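Local coordinates for TAF6 (Antonospora locustae, PDB 4ATG), which probably helps assemble the general transcription factor TFIID, its HEAT-repeat C-terminal domain taking part in the Taf6–Taf9 complex, at residues D82-V96 and R107-Y121. Sequence-based numbering, arbitrary orientation.
Sequences DPYLHQILPSLLTCV and RKMSADIVKYIYDTY
Leu92, Val96, Ser110, Val114 and Ile117 interlock as knobs into holes between two antiparallel helices of the TAF6 HEAT-repeat domain, near the middle of the chain. The short axes of 85-96 and 107-121 come within 7.9 Å at 149°. Leu92 and Ile117 meet end-on, CD1 to CD1, 3.5 Å apart. With chi1 of Ile117 at -67°, its CG2 stands anti to the backbone N and meets Leu89, 3.7 Å from Leu89 CD1, the two side chains passing in opposite directions. Val114 sets CG2 3.8 Å from Leu92 CB, its other branch leaning on Leu89; Leu89 and Leu93 also touch helix 128-140.

At one end, Leu85 drops CD1 squarely over a face of the Tyr121 ring, a CH-pi contact 3.6 Å from the centroid. Thr120 CG2 lies against the opposite face, and a water in the ring plane links Tyr121 OH to Asp82 OD1, while Asp82 OD2 is held by Tyr125.

At the other end, Arg107 runs extended past Cys95 O and Val96 O. Its NH1 bonds Val96 O at 2.9 Å, with the oxygen in the guanidinium plane but the donor above the carbonyl plane; NH2 takes Gly98 O and Ile101 O. A leucine here would probably leave these three carbonyls without the guanidinium that ties them together, and the turn between the helices less firmly held. Arg107 CA gives Cys95 O, otherwise partnerless in the model, a CA-H...O contact of 3.5 Å. Ser110, modelled in two conformers, puts OG so near Leu92 O that the bond is best treated as doubtful. Apolar packing thus holds the middle, while the secure polar links are the Asp82–water–Tyr121 bridge at one end and the Arg107 guanidinium at the other.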
loop_
_atom_site.group_PDB
_atom_site.type_symbol
_atom_site.label_atom_id
_atom_site.label_comp_id
_atom_site.label_asym_id
_atom_site.label_seq_id
_atom_site.Cartn_x
_atom_site.Cartn_y
_atom_site.Cartn_z
ATOM N N ASP A 82 13.894 -2.487 -6.210
ATOM C CA ASP A 82 13.502 -1.672 -7.374
ATOM C C ASP A 82 12.730 -2.388 -8.488
ATOM O O ASP A 82 11.723 -1.825 -8.905
ATOM C CB ASP A 82 14.686 -0.903 -7.976
ATOM C CG ASP A 82 15.486 -0.068 -6.984
ATOM O OD1 ASP A 82 15.672 -0.530 -5.828
ATOM O OD2 ASP A 82 16.017 0.998 -7.395
ATOM N N PRO A 83 13.125 -3.602 -8.958
ATOM C CA PRO A 83 12.357 -4.267 -10.038
ATOM C C PRO A 83 10.944 -4.702 -9.671
ATOM O O PRO A 83 10.188 -5.094 -10.557
ATOM C CB PRO A 83 13.198 -5.513 -10.367
ATOM C CG PRO A 83 14.531 -5.285 -9.758
ATOM C CD PRO A 83 14.261 -4.451 -8.539
ATOM N N TYR A 84 10.596 -4.636 -8.386
ATOM C CA TYR A 84 9.315 -5.123 -7.880
ATOM C C TYR A 84 8.391 -4.041 -7.380
ATOM O O TYR A 84 7.258 -4.345 -7.027
ATOM C CB TYR A 84 9.555 -6.190 -6.788
ATOM C CG TYR A 84 10.435 -7.310 -7.293
ATOM C CD1 TYR A 84 9.949 -8.252 -8.200
ATOM C CD2 TYR A 84 11.779 -7.382 -6.936
ATOM C CE1 TYR A 84 10.772 -9.256 -8.712
ATOM C CE2 TYR A 84 12.606 -8.390 -7.435
ATOM C CZ TYR A 84 12.104 -9.307 -8.341
ATOM O OH TYR A 84 12.924 -10.266 -8.883
ATOM N N LEU A 85 8.834 -2.766 -7.394
ATOM C CA LEU A 85 7.974 -1.668 -6.928
ATOM C C LEU A 85 6.703 -1.572 -7.761
ATOM O O LEU A 85 5.665 -1.181 -7.237
ATOM C CB LEU A 85 8.726 -0.330 -6.966
ATOM C CG LEU A 85 9.935 -0.246 -6.012
ATOM C CD1 LEU A 85 10.703 0.998 -6.271
ATOM C CD2 LEU A 85 9.482 -0.289 -4.515
ATOM N N HIS A 86 6.775 -1.936 -9.042
ATOM C CA HIS A 86 5.619 -1.919 -9.948
ATOM C C HIS A 86 4.530 -2.926 -9.557
ATOM O O HIS A 86 3.369 -2.742 -9.925
ATOM C CB HIS A 86 6.052 -2.081 -11.411
ATOM C CG HIS A 86 6.314 -3.496 -11.820
ATOM N ND1 HIS A 86 7.439 -4.183 -11.380
ATOM C CD2 HIS A 86 5.593 -4.309 -12.623
ATOM C CE1 HIS A 86 7.371 -5.382 -11.939
ATOM N NE2 HIS A 86 6.271 -5.512 -12.685
ATOM N N GLN A 87 4.904 -3.983 -8.843
ATOM C CA GLN A 87 3.975 -5.001 -8.300
ATOM C C GLN A 87 3.513 -4.659 -6.868
ATOM O O GLN A 87 2.354 -4.893 -6.507
ATOM C CB GLN A 87 4.643 -6.379 -8.273
ATOM C CG GLN A 87 5.018 -6.920 -9.648
ATOM C CD GLN A 87 5.870 -8.164 -9.563
ATOM O OE1 GLN A 87 6.279 -8.612 -8.487
ATOM N NE2 GLN A 87 6.194 -8.732 -10.707
ATOM N N ILE A 88 4.407 -4.117 -6.047
ATOM C CA ILE A 88 4.056 -3.740 -4.658
ATOM C C ILE A 88 3.060 -2.576 -4.617
ATOM O O ILE A 88 2.080 -2.609 -3.853
ATOM C CB ILE A 88 5.345 -3.392 -3.849
ATOM C CG1 ILE A 88 6.219 -4.667 -3.648
ATOM C CG2 ILE A 88 4.988 -2.758 -2.451
ATOM C CD1 ILE A 88 7.649 -4.364 -3.081
ATOM N N LEU A 89 3.344 -1.521 -5.389
ATOM C CA LEU A 89 2.523 -0.303 -5.348
ATOM C C LEU A 89 1.026 -0.538 -5.608
ATOM O O LEU A 89 0.237 -0.129 -4.747
ATOM C CB LEU A 89 3.104 0.779 -6.270
ATOM C CG LEU A 89 4.085 1.747 -5.642
ATOM C CD1 LEU A 89 4.764 2.571 -6.729
ATOM C CD2 LEU A 89 3.359 2.718 -4.685
ATOM N N PRO A 90 0.595 -1.255 -6.677
ATOM C CA PRO A 90 -0.851 -1.473 -6.860
ATOM C C PRO A 90 -1.479 -2.322 -5.748
ATOM O O PRO A 90 -2.616 -2.065 -5.389
ATOM C CB PRO A 90 -0.968 -2.099 -8.255
ATOM C CG PRO A 90 0.339 -2.655 -8.549
ATOM C CD PRO A 90 1.359 -1.827 -7.808
ATOM N N SER A 91 -0.709 -3.235 -5.128
ATOM C CA SER A 91 -1.202 -4.064 -4.021
ATOM C C SER A 91 -1.416 -3.175 -2.771
ATOM O O SER A 91 -2.443 -3.270 -2.112
ATOM C CB SER A 91 -0.216 -5.179 -3.715
ATOM O OG SER A 91 -0.759 -6.029 -2.726
ATOM N N LEU A 92 -0.459 -2.292 -2.474
ATOM C CA LEU A 92 -0.636 -1.323 -1.400
ATOM C C LEU A 92 -1.801 -0.393 -1.709
ATOM O O LEU A 92 -2.581 -0.098 -0.814
ATOM C CB LEU A 92 0.615 -0.496 -1.233
ATOM C CG LEU A 92 1.806 -1.165 -0.547
ATOM C CD1 LEU A 92 3.058 -0.254 -0.729
ATOM C CD2 LEU A 92 1.501 -1.427 0.933
ATOM N N LEU A 93 -1.934 0.062 -2.956
ATOM C CA LEU A 93 -3.055 0.940 -3.321
ATOM C C LEU A 93 -4.409 0.266 -3.169
ATOM O O LEU A 93 -5.373 0.941 -2.799
ATOM C CB LEU A 93 -2.879 1.533 -4.724
ATOM C CG LEU A 93 -1.748 2.557 -4.858
ATOM C CD1 LEU A 93 -1.489 2.851 -6.300
ATOM C CD2 LEU A 93 -2.083 3.872 -4.123
ATOM N N THR A 94 -4.483 -1.075 -3.382
ATOM C CA THR A 94 -5.730 -1.842 -3.157
ATOM C C THR A 94 -6.123 -1.724 -1.663
ATOM O O THR A 94 -7.302 -1.608 -1.349
ATOM C CB THR A 94 -5.526 -3.290 -3.570
ATOM O OG1 THR A 94 -5.302 -3.325 -4.983
ATOM C CG2 THR A 94 -6.707 -4.186 -3.212
ATOM N N CYS A 95 -5.135 -1.737 -0.754
ATOM C CA CYS A 95 -5.414 -1.584 0.688
ATOM C C CYS A 95 -5.851 -0.180 1.041
ATOM O O CYS A 95 -6.562 -0.002 2.030
ATOM C CB CYS A 95 -4.219 -2.012 1.527
ATOM S SG CYS A 95 -3.823 -3.762 1.379
ATOM N N VAL A 96 -5.428 0.817 0.250
ATOM C CA VAL A 96 -5.808 2.229 0.502
ATOM C C VAL A 96 -7.257 2.463 0.036
ATOM O O VAL A 96 -8.073 3.016 0.775
ATOM C CB VAL A 96 -4.849 3.231 -0.224
ATOM C CG1 VAL A 96 -5.312 4.680 -0.055
ATOM C CG2 VAL A 96 -3.400 3.081 0.252
ATOM N N ARG A 107 -6.161 1.349 5.739
ATOM C CA ARG A 107 -6.036 2.286 4.628
ATOM C C ARG A 107 -4.905 3.272 4.882
ATOM O O ARG A 107 -4.092 3.511 3.993
ATOM C CB ARG A 107 -7.339 3.051 4.423
ATOM C CG ARG A 107 -8.520 2.151 4.087
ATOM C CD ARG A 107 -9.784 2.975 3.896
ATOM N NE ARG A 107 -10.953 2.120 3.687
ATOM C CZ ARG A 107 -11.295 1.569 2.527
ATOM N NH1 ARG A 107 -10.572 1.790 1.439
ATOM N NH2 ARG A 107 -12.357 0.788 2.448
ATOM N N LYS A 108 -4.856 3.830 6.084
ATOM C CA LYS A 108 -3.827 4.796 6.456
ATOM C C LYS A 108 -2.453 4.150 6.515
ATOM O O LYS A 108 -1.478 4.773 6.071
ATOM C CB LYS A 108 -4.153 5.439 7.801
ATOM C CG LYS A 108 -5.366 6.356 7.737
ATOM C CD LYS A 108 -5.684 6.855 9.134
ATOM C CE LYS A 108 -6.744 7.903 9.091
ATOM N NZ LYS A 108 -7.338 8.115 10.436
ATOM N N MET A 109 -2.359 2.921 7.084
ATOM C CA MET A 109 -1.080 2.211 7.212
ATOM C C MET A 109 -0.497 1.948 5.826
ATOM O O MET A 109 0.685 2.188 5.603
ATOM C CB MET A 109 -1.265 0.880 7.949
ATOM C CG MET A 109 0.024 0.131 8.129
ATOM S SD MET A 109 -0.284 -1.536 8.732
ATOM C CE MET A 109 1.360 -2.119 8.912
ATOM N N SER A 110 -1.339 1.452 4.900
ATOM C CA SER A 110 -0.889 1.192 3.525
ATOM C C SER A 110 -0.497 2.501 2.850
ATOM O O SER A 110 0.507 2.537 2.154
ATOM C CB SER A 110 -1.968 0.502 2.707
ATOM O OG SER A 110 -1.455 0.248 1.407
ATOM N N ALA A 111 -1.285 3.599 3.078
ATOM C CA ALA A 111 -1.008 4.921 2.489
ATOM C C ALA A 111 0.373 5.431 2.931
ATOM O O ALA A 111 1.084 6.042 2.128
ATOM C CB ALA A 111 -2.091 5.926 2.899
ATOM N N ASP A 112 0.769 5.144 4.195
ATOM C CA ASP A 112 2.072 5.512 4.739
ATOM C C ASP A 112 3.205 4.837 3.961
ATOM O O ASP A 112 4.259 5.450 3.738
ATOM C CB ASP A 112 2.157 5.133 6.206
ATOM C CG ASP A 112 1.219 5.935 7.096
ATOM O OD1 ASP A 112 0.813 7.053 6.684
ATOM O OD2 ASP A 112 0.903 5.453 8.207
ATOM N N ILE A 113 2.986 3.580 3.539
ATOM C CA ILE A 113 4.010 2.852 2.766
ATOM C C ILE A 113 4.049 3.373 1.357
ATOM O O ILE A 113 5.142 3.532 0.797
ATOM C CB ILE A 113 3.863 1.298 2.868
ATOM C CG1 ILE A 113 3.745 0.867 4.377
ATOM C CG2 ILE A 113 5.089 0.591 2.188
ATOM C CD1 ILE A 113 4.878 1.340 5.312
ATOM N N VAL A 114 2.884 3.677 0.778
ATOM C CA VAL A 114 2.853 4.305 -0.560
ATOM C C VAL A 114 3.654 5.612 -0.516
ATOM O O VAL A 114 4.384 5.915 -1.466
ATOM C CB VAL A 114 1.414 4.570 -1.061
ATOM C CG1 VAL A 114 1.398 5.447 -2.329
ATOM C CG2 VAL A 114 0.676 3.262 -1.308
ATOM N N LYS A 115 3.510 6.389 0.572
ATOM C CA LYS A 115 4.251 7.656 0.720
ATOM C C LYS A 115 5.758 7.402 0.774
ATOM O O LYS A 115 6.525 8.107 0.134
ATOM C CB LYS A 115 3.800 8.436 1.960
ATOM C CG LYS A 115 4.736 9.631 2.271
ATOM C CD LYS A 115 4.310 10.426 3.489
ATOM C CE LYS A 115 5.313 11.528 3.822
ATOM N NZ LYS A 115 5.664 12.338 2.615
ATOM N N TYR A 116 6.174 6.397 1.510
ATOM C CA TYR A 116 7.602 6.062 1.616
ATOM C C TYR A 116 8.165 5.749 0.222
ATOM O O TYR A 116 9.269 6.198 -0.113
ATOM C CB TYR A 116 7.793 4.843 2.528
ATOM C CG TYR A 116 9.254 4.507 2.722
ATOM C CD1 TYR A 116 9.997 5.116 3.724
ATOM C CD2 TYR A 116 9.915 3.635 1.852
ATOM C CE1 TYR A 116 11.355 4.842 3.886
ATOM C CE2 TYR A 116 11.269 3.335 2.021
ATOM C CZ TYR A 116 11.986 3.958 3.030
ATOM O OH TYR A 116 13.312 3.677 3.240
ATOM N N ILE A 117 7.423 4.986 -0.567
ATOM C CA ILE A 117 7.861 4.620 -1.935
ATOM C C ILE A 117 7.909 5.869 -2.792
ATOM O O ILE A 117 8.893 6.104 -3.486
ATOM C CB ILE A 117 6.925 3.540 -2.525
ATOM C CG1 ILE A 117 7.067 2.214 -1.742
ATOM C CG2 ILE A 117 7.198 3.329 -4.048
ATOM C CD1 ILE A 117 5.970 1.126 -2.108
ATOM N N TYR A 118 6.850 6.680 -2.714
ATOM C CA TYR A 118 6.764 7.938 -3.452
ATOM C C TYR A 118 7.978 8.814 -3.121
ATOM O O TYR A 118 8.672 9.285 -4.031
ATOM C CB TYR A 118 5.446 8.659 -3.102
ATOM C CG TYR A 118 5.192 9.914 -3.897
ATOM C CD1 TYR A 118 4.462 9.873 -5.085
ATOM C CD2 TYR A 118 5.538 11.165 -3.392
ATOM C CE1 TYR A 118 4.150 11.041 -5.785
ATOM C CE2 TYR A 118 5.254 12.337 -4.100
ATOM C CZ TYR A 118 4.551 12.269 -5.288
ATOM O OH TYR A 118 4.251 13.422 -5.975
ATOM N N ASP A 119 8.226 9.046 -1.837
ATOM C CA ASP A 119 9.347 9.891 -1.413
ATOM C C ASP A 119 10.713 9.326 -1.795
ATOM O O ASP A 119 11.612 10.090 -2.144
ATOM C CB ASP A 119 9.303 10.110 0.101
ATOM C CG ASP A 119 8.190 11.048 0.577
ATOM O OD1 ASP A 119 7.659 11.799 -0.248
ATOM O OD2 ASP A 119 7.939 11.098 1.791
ATOM N N THR A 120 10.876 8.012 -1.704
ATOM C CA THR A 120 12.178 7.384 -1.951
ATOM C C THR A 120 12.509 7.235 -3.433
ATOM O O THR A 120 13.684 7.350 -3.818
ATOM C CB THR A 120 12.230 6.029 -1.213
ATOM O OG1 THR A 120 11.960 6.255 0.171
ATOM C CG2 THR A 120 13.589 5.301 -1.347
ATOM N N TYR A 121 11.508 6.863 -4.235
ATOM C CA TYR A 121 11.711 6.472 -5.643
ATOM C C TYR A 121 11.133 7.305 -6.754
ATOM O O TYR A 121 11.487 7.038 -7.917
ATOM C CB TYR A 121 11.193 5.018 -5.804
ATOM C CG TYR A 121 11.930 4.032 -4.929
ATOM C CD1 TYR A 121 13.217 3.611 -5.252
ATOM C CD2 TYR A 121 11.345 3.523 -3.768
ATOM C CE1 TYR A 121 13.900 2.697 -4.451
ATOM C CE2 TYR A 121 12.025 2.610 -2.957
ATOM C CZ TYR A 121 13.306 2.208 -3.299
ATOM O OH TYR A 121 14.000 1.314 -2.505
HETATM O O HOH W 1 16.298 0.353 -3.493
#